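Local structure of probable arylamine n-acetyl transferase (Mycobacterium abscessus, 4GUZ) at residues A[41-46]-A[223-228]; A[236-241]-A[248-253]. The protein probably transfers an acetyl group from acetyl coenzyme A to arylamine substrates. All blocks are in the same frame, centred on the assembly; numbering follows the deposited sequence.

How the interactions relate
Both interactions reach the same antiparallel sheet, in which strands 48-49, 221-226, 229-234, 237-242 and 246-251 follow one another in order. Interaction 1 sets the last turn of helix 32-45 against strand 221-226, near one edge of that sheet, whereas interaction 2 pairs the two strands of the hairpin at its other edge. Their centres lie about 19 Å apart and their nearest atoms about 5 Å, without touching. Interaction 1 is the more central, about 10 Å from the centre of the chain against about 21 Å for interaction 2. The side chain of Val43 lies near, without touching, Cys79, His116 and Asp131, which are consistent with the family's catalytic triad.

Interaction 1: residues A[41-46]-A[223-228]; sequences GHVLNI and QQISPD
Val43 and Ile225 make the buried half of this helix-to-strand contact, the CG1 methyl of Val43 meeting the CG2 methyl of Ile225 at 3.6 Å. CG1 of Val43 stands anti to the backbone N (chi1 174°), which carries this branch out beside the carbonyl carbon and across to the strand, and the two side chains meet at a slant. Just beside this pair a water bridges the backbones: it lies 2.8 Å from Val43 O, to which it probably donates, and accepts from Ile225 N at 3.0 Å. No direct hydrogen bond joins the segments, whose axes approach no closer than 7.9 Å.

The other half, on the partly exposed side, is no less close at Leu44, whose CD2 lies 3.5 Å from Ile225 O, but it opens out to 4.2 Å between Leu44 CD2 and Pro227 CD. On the helix itself, Asn45 ND2 donates to Gly41 O, which also accepts from Asn45 N, so one carbonyl holds both the backbone and the side chain of the final helical residue.

The C-terminal end of helix 32-45 is thus packed on the antiparallel sheet by apolar side chains and one water, with Val43 near, but not touching, the probable Cys79-His116-Asp131 triad. Backbone hydrogen bonds join Gln223 to Trp48 of strand 48-49. Through His42, hydrogen-bonded to Tyr18 and His82, the helix end also meets helices 15-21 and 79-92, while Val43 and Leu44 face strand 221-226.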
loop_
_atom_site.group_PDB
_atom_site.type_symbol
_atom_site.label_atom_id
_atom_site.label_comp_id
_atom_site.label_asym_id
_atom_site.label_seq_id
_atom_site.Cartn_x
_atom_site.Cartn_y
_atom_site.Cartn_z
ATOM N N GLY A 41 -0.877 -4.634 11.934
ATOM C CA GLY A 41 -2.336 -4.559 11.963
ATOM C C GLY A 41 -2.915 -3.865 10.740
ATOM O O GLY A 41 -3.930 -4.312 10.202
ATOM N N HIS A 42 -2.284 -2.768 10.305
ATOM C CA HIS A 42 -2.747 -1.984 9.144
ATOM C C HIS A 42 -2.672 -2.842 7.879
ATOM O O HIS A 42 -3.679 -2.991 7.167
ATOM C CB HIS A 42 -1.943 -0.661 8.976
ATOM C CG HIS A 42 -2.312 0.131 7.751
ATOM N ND1 HIS A 42 -3.017 1.312 7.843
ATOM C CD2 HIS A 42 -2.105 -0.155 6.439
ATOM C CE1 HIS A 42 -3.228 1.701 6.596
ATOM N NE2 HIS A 42 -2.696 0.847 5.718
ATOM N N VAL A 43 -1.493 -3.426 7.630
ATOM C CA VAL A 43 -1.232 -4.231 6.432
ATOM C C VAL A 43 -2.187 -5.444 6.388
ATOM O O VAL A 43 -2.783 -5.694 5.351
ATOM C CB VAL A 43 0.263 -4.632 6.326
ATOM C CG1 VAL A 43 0.494 -5.593 5.170
ATOM C CG2 VAL A 43 1.140 -3.399 6.168
ATOM N N LEU A 44 -2.417 -6.099 7.527
ATOM C CA LEU A 44 -3.293 -7.266 7.570
ATOM C C LEU A 44 -4.802 -6.953 7.428
ATOM O O LEU A 44 -5.518 -7.758 6.834
ATOM C CB LEU A 44 -3.073 -8.046 8.876
ATOM C CG LEU A 44 -1.800 -8.892 8.940
ATOM C CD1 LEU A 44 -1.603 -9.477 10.334
ATOM C CD2 LEU A 44 -1.793 -9.988 7.864
ATOM N N ASN A 45 -5.276 -5.801 7.929
ATOM C CA ASN A 45 -6.719 -5.531 7.951
ATOM C C ASN A 45 -7.227 -4.463 6.959
ATOM O O ASN A 45 -8.355 -4.589 6.475
ATOM C CB ASN A 45 -7.121 -5.130 9.362
ATOM C CG ASN A 45 -6.884 -6.242 10.359
ATOM O OD1 ASN A 45 -7.620 -7.226 10.405
ATOM N ND2 ASN A 45 -5.845 -6.118 11.165
ATOM N N ILE A 46 -6.440 -3.418 6.660
ATOM C CA ILE A 46 -6.921 -2.405 5.697
ATOM C C ILE A 46 -6.841 -3.030 4.320
ATOM O O ILE A 46 -5.786 -3.517 3.928
ATOM C CB ILE A 46 -6.155 -1.057 5.782
ATOM C CG1 ILE A 46 -6.066 -0.510 7.248
ATOM C CG2 ILE A 46 -6.747 -0.031 4.808
ATOM C CD1 ILE A 46 -7.374 0.057 7.863
ATOM N N GLN A 223 -5.478 -6.661 -3.787
ATOM C CA GLN A 223 -4.402 -7.427 -3.154
ATOM C C GLN A 223 -4.680 -7.710 -1.697
ATOM O O GLN A 223 -5.391 -6.951 -1.046
ATOM C CB GLN A 223 -3.066 -6.666 -3.283
ATOM C CG GLN A 223 -2.655 -6.281 -4.727
ATOM C CD GLN A 223 -1.294 -5.654 -4.722
ATOM O OE1 GLN A 223 -0.303 -6.312 -4.429
ATOM N NE2 GLN A 223 -1.212 -4.344 -4.994
ATOM N N GLN A 224 -4.096 -8.809 -1.183
ATOM C CA GLN A 224 -4.200 -9.182 0.228
ATOM C C GLN A 224 -2.967 -9.977 0.597
ATOM O O GLN A 224 -2.562 -10.843 -0.167
ATOM C CB GLN A 224 -5.505 -9.986 0.508
ATOM C CG GLN A 224 -5.665 -10.450 1.977
ATOM C CD GLN A 224 -6.790 -11.456 2.077
ATOM O OE1 GLN A 224 -7.987 -11.109 2.116
ATOM N NE2 GLN A 224 -6.436 -12.732 2.038
ATOM N N ILE A 225 -2.346 -9.674 1.755
ATOM C CA ILE A 225 -1.163 -10.418 2.193
ATOM C C ILE A 225 -1.386 -10.894 3.638
ATOM O O ILE A 225 -2.111 -10.266 4.417
ATOM C CB ILE A 225 0.162 -9.611 1.993
ATOM C CG1 ILE A 225 1.426 -10.509 2.116
ATOM C CG2 ILE A 225 0.211 -8.355 2.874
ATOM C CD1 ILE A 225 2.792 -9.932 1.579
ATOM N N SER A 226 -0.817 -12.062 3.935
ATOM C CA SER A 226 -0.846 -12.733 5.221
ATOM C C SER A 226 0.588 -13.142 5.558
ATOM O O SER A 226 1.431 -13.142 4.652
ATOM C CB SER A 226 -1.752 -13.969 5.136
ATOM O OG SER A 226 -3.090 -13.640 4.795
ATOM N N PRO A 227 0.900 -13.623 6.790
ATOM C CA PRO A 227 2.279 -14.074 7.061
ATOM C C PRO A 227 2.757 -15.228 6.152
ATOM O O PRO A 227 3.954 -15.302 5.849
ATOM C CB PRO A 227 2.208 -14.523 8.527
ATOM C CG PRO A 227 1.096 -13.709 9.115
ATOM C CD PRO A 227 0.064 -13.708 8.008
ATOM N N ASP A 228 1.849 -16.110 5.701
ATOM C CA ASP A 228 2.271 -17.256 4.902
ATOM C C ASP A 228 1.403 -17.448 3.645
ATOM O O ASP A 228 1.299 -18.565 3.111
ATOM C CB ASP A 228 2.273 -18.533 5.788
ATOM C CG ASP A 228 2.990 -19.743 5.199
ATOM O OD1 ASP A 228 4.087 -19.569 4.634
ATOM O OD2 ASP A 228 2.432 -20.866 5.287
HETATM O O HOH W 1 -3.613 -7.491 3.398
#

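Interaction 2: residues A[236-241]-A[248-253]; sequences RELHEI and KTRQLT
Leu238 and Arg250 form a hydrogen-bonded pair at the middle of an antiparallel hairpin, with Leu238 N reaching Arg250 O at 2.7 Å and Arg250 N returning to Leu238 O. Glu240 and Lys248 are paired in the same way, and Leu252 N donates to Arg236 O just beyond the strands. In the non-hydrogen-bonded pair His239-Thr249, the CG2 methyl of Thr249 sits over the centre of the imidazole face, 3.5 Å from the centroid and 13° off the normal, a CH-pi contact. With OG1 at chi1 57°, CG2 stands anti to the carbonyl carbon, and this turns the methyl to the ring of His239, whose side chain runs beside that of Thr249 in the same direction. At the far end, the Arg236 chain bends at chi3 (56°) and presents NE to Leu252 O at 3.0 Å, nearly in the guanidinium plane.

On the face bearing Leu238 and Glu240, Leu252 CD1 touches Leu238 CB at 4.0 Å, and Lys248 extends alongside Glu240 to leave NZ 4.0 Å from OE1, beyond a salt bridge. A second shell fixes these groups: Arg247 donates to His239 ND1, His229 bonds Glu240 OE2, and Arg236 NH1 reaches Leu281 O. Leu252 packs on helix 254-263, whose N-cap is Thr253. Directional bonds therefore grip Arg236 through two nitrogens, whereas Lys248 is drawn to Glu240 probably by weaker, longer-range attraction at the protein surface.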
loop_
_atom_site.group_PDB
_atom_site.type_symbol
_atom_site.label_atom_id
_atom_site.label_comp_id
_atom_site.label_asym_id
_atom_site.label_seq_id
_atom_site.Cartn_x
_atom_site.Cartn_y
_atom_site.Cartn_z
ATOM N N ARG A 236 -9.267 -9.995 -14.161
ATOM C CA ARG A 236 -10.120 -11.178 -13.944
ATOM C C ARG A 236 -9.273 -12.427 -13.590
ATOM O O ARG A 236 -9.810 -13.525 -13.447
ATOM C CB ARG A 236 -10.970 -11.451 -15.202
ATOM C CG ARG A 236 -12.179 -10.531 -15.345
ATOM C CD ARG A 236 -12.800 -10.610 -16.735
ATOM N NE ARG A 236 -13.185 -11.973 -17.113
ATOM C CZ ARG A 236 -13.798 -12.299 -18.248
ATOM N NH1 ARG A 236 -14.120 -11.360 -19.133
ATOM N NH2 ARG A 236 -14.108 -13.564 -18.502
ATOM N N GLU A 237 -7.949 -12.266 -13.497
ATOM C CA GLU A 237 -7.052 -13.376 -13.196
ATOM C C GLU A 237 -6.750 -13.410 -11.718
ATOM O O GLU A 237 -6.188 -12.456 -11.188
ATOM C CB GLU A 237 -5.748 -13.251 -13.993
ATOM C CG GLU A 237 -4.961 -14.548 -14.086
ATOM C CD GLU A 237 -5.521 -15.631 -14.994
ATOM O OE1 GLU A 237 -6.281 -15.312 -15.935
ATOM O OE2 GLU A 237 -5.083 -16.789 -14.842
ATOM N N LEU A 238 -7.098 -14.507 -11.061
ATOM C CA LEU A 238 -6.831 -14.619 -9.628
ATOM C C LEU A 238 -5.534 -15.332 -9.416
ATOM O O LEU A 238 -5.418 -16.487 -9.801
ATOM C CB LEU A 238 -7.971 -15.351 -8.898
ATOM C CG LEU A 238 -7.816 -15.492 -7.361
ATOM C CD1 LEU A 238 -7.788 -14.123 -6.654
ATOM C CD2 LEU A 238 -8.935 -16.364 -6.788
ATOM N N HIS A 239 -4.574 -14.662 -8.776
ATOM C CA HIS A 239 -3.265 -15.215 -8.427
ATOM C C HIS A 239 -3.284 -15.654 -6.960
ATOM O O HIS A 239 -3.662 -14.867 -6.087
ATOM C CB HIS A 239 -2.131 -14.188 -8.656
ATOM C CG HIS A 239 -1.913 -13.784 -10.080
ATOM N ND1 HIS A 239 -0.656 -13.833 -10.653
ATOM C CD2 HIS A 239 -2.789 -13.304 -10.994
ATOM C CE1 HIS A 239 -0.808 -13.408 -11.897
ATOM N NE2 HIS A 239 -2.071 -13.063 -12.143
ATOM N N GLU A 240 -2.937 -16.916 -6.689
ATOM C CA GLU A 240 -2.859 -17.379 -5.292
ATOM C C GLU A 240 -1.406 -17.703 -5.023
ATOM O O GLU A 240 -0.856 -18.571 -5.688
ATOM C CB GLU A 240 -3.798 -18.574 -5.057
ATOM C CG GLU A 240 -3.636 -19.134 -3.660
ATOM C CD GLU A 240 -4.720 -20.048 -3.140
ATOM O OE1 GLU A 240 -5.663 -20.378 -3.897
ATOM O OE2 GLU A 240 -4.631 -20.410 -1.945
ATOM N N ILE A 241 -0.767 -16.984 -4.074
ATOM C CA ILE A 241 0.673 -17.093 -3.849
ATOM C C ILE A 241 1.006 -17.772 -2.520
ATOM O O ILE A 241 0.538 -17.353 -1.463
ATOM C CB ILE A 241 1.316 -15.673 -3.892
ATOM C CG1 ILE A 241 0.891 -14.875 -5.166
ATOM C CG2 ILE A 241 2.852 -15.734 -3.745
ATOM C CD1 ILE A 241 0.952 -13.343 -4.977
ATOM N N LYS A 248 -0.182 -19.944 -8.380
ATOM C CA LYS A 248 -1.068 -20.529 -9.362
ATOM C C LYS A 248 -2.033 -19.421 -9.762
ATOM O O LYS A 248 -2.271 -18.500 -8.973
ATOM C CB LYS A 248 -1.785 -21.786 -8.818
ATOM C CG LYS A 248 -2.769 -21.528 -7.670
ATOM C CD LYS A 248 -3.611 -22.766 -7.406
ATOM C CE LYS A 248 -4.633 -22.542 -6.329
ATOM N NZ LYS A 248 -5.419 -23.778 -6.067
ATOM N N THR A 249 -2.573 -19.502 -10.968
ATOM C CA THR A 249 -3.474 -18.494 -11.532
ATOM C C THR A 249 -4.683 -19.136 -12.181
ATOM O O THR A 249 -4.561 -20.211 -12.772
ATOM C CB THR A 249 -2.710 -17.634 -12.584
ATOM O OG1 THR A 249 -2.177 -18.491 -13.607
ATOM C CG2 THR A 249 -1.561 -16.843 -11.975
ATOM N N ARG A 250 -5.843 -18.480 -12.070
ATOM C CA ARG A 250 -7.084 -18.933 -12.686
ATOM C C ARG A 250 -7.923 -17.728 -13.140
ATOM O O ARG A 250 -7.972 -16.708 -12.434
ATOM C CB ARG A 250 -7.887 -19.869 -11.767
ATOM C CG ARG A 250 -8.352 -19.271 -10.444
ATOM C CD ARG A 250 -9.171 -20.262 -9.626
ATOM N NE ARG A 250 -10.536 -20.392 -10.141
ATOM C CZ ARG A 250 -11.628 -20.007 -9.491
ATOM N NH1 ARG A 250 -11.534 -19.462 -8.283
ATOM N NH2 ARG A 250 -12.825 -20.156 -10.044
ATOM N N GLN A 251 -8.537 -17.837 -14.345
ATOM C CA GLN A 251 -9.395 -16.794 -14.882
ATOM C C GLN A 251 -10.791 -16.908 -14.276
ATOM O O GLN A 251 -11.350 -18.007 -14.200
ATOM C CB GLN A 251 -9.462 -16.855 -16.424
ATOM C CG GLN A 251 -10.324 -15.743 -17.054
ATOM C CD GLN A 251 -9.572 -14.487 -17.456
ATOM O OE1 GLN A 251 -8.612 -14.023 -16.804
ATOM N NE2 GLN A 251 -10.037 -13.871 -18.530
ATOM N N LEU A 252 -11.361 -15.772 -13.890
ATOM C CA LEU A 252 -12.698 -15.696 -13.323
ATOM C C LEU A 252 -13.637 -15.063 -14.318
ATOM O O LEU A 252 -13.224 -14.180 -15.078
ATOM C CB LEU A 252 -12.690 -14.867 -12.020
ATOM C CG LEU A 252 -11.775 -15.333 -10.862
ATOM C CD1 LEU A 252 -11.771 -14.322 -9.757
ATOM C CD2 LEU A 252 -12.247 -16.644 -10.274
ATOM N N THR A 253 -14.900 -15.512 -14.316
ATOM C CA THR A 253 -15.963 -14.907 -15.113
ATOM C C THR A 253 -16.341 -13.581 -14.426
ATOM O O THR A 253 -16.081 -13.464 -13.223
ATOM C CB THR A 253 -17.200 -15.836 -15.190
ATOM O OG1 THR A 253 -17.738 -15.986 -13.879
ATOM C CG2 THR A 253 -16.916 -17.193 -15.837
#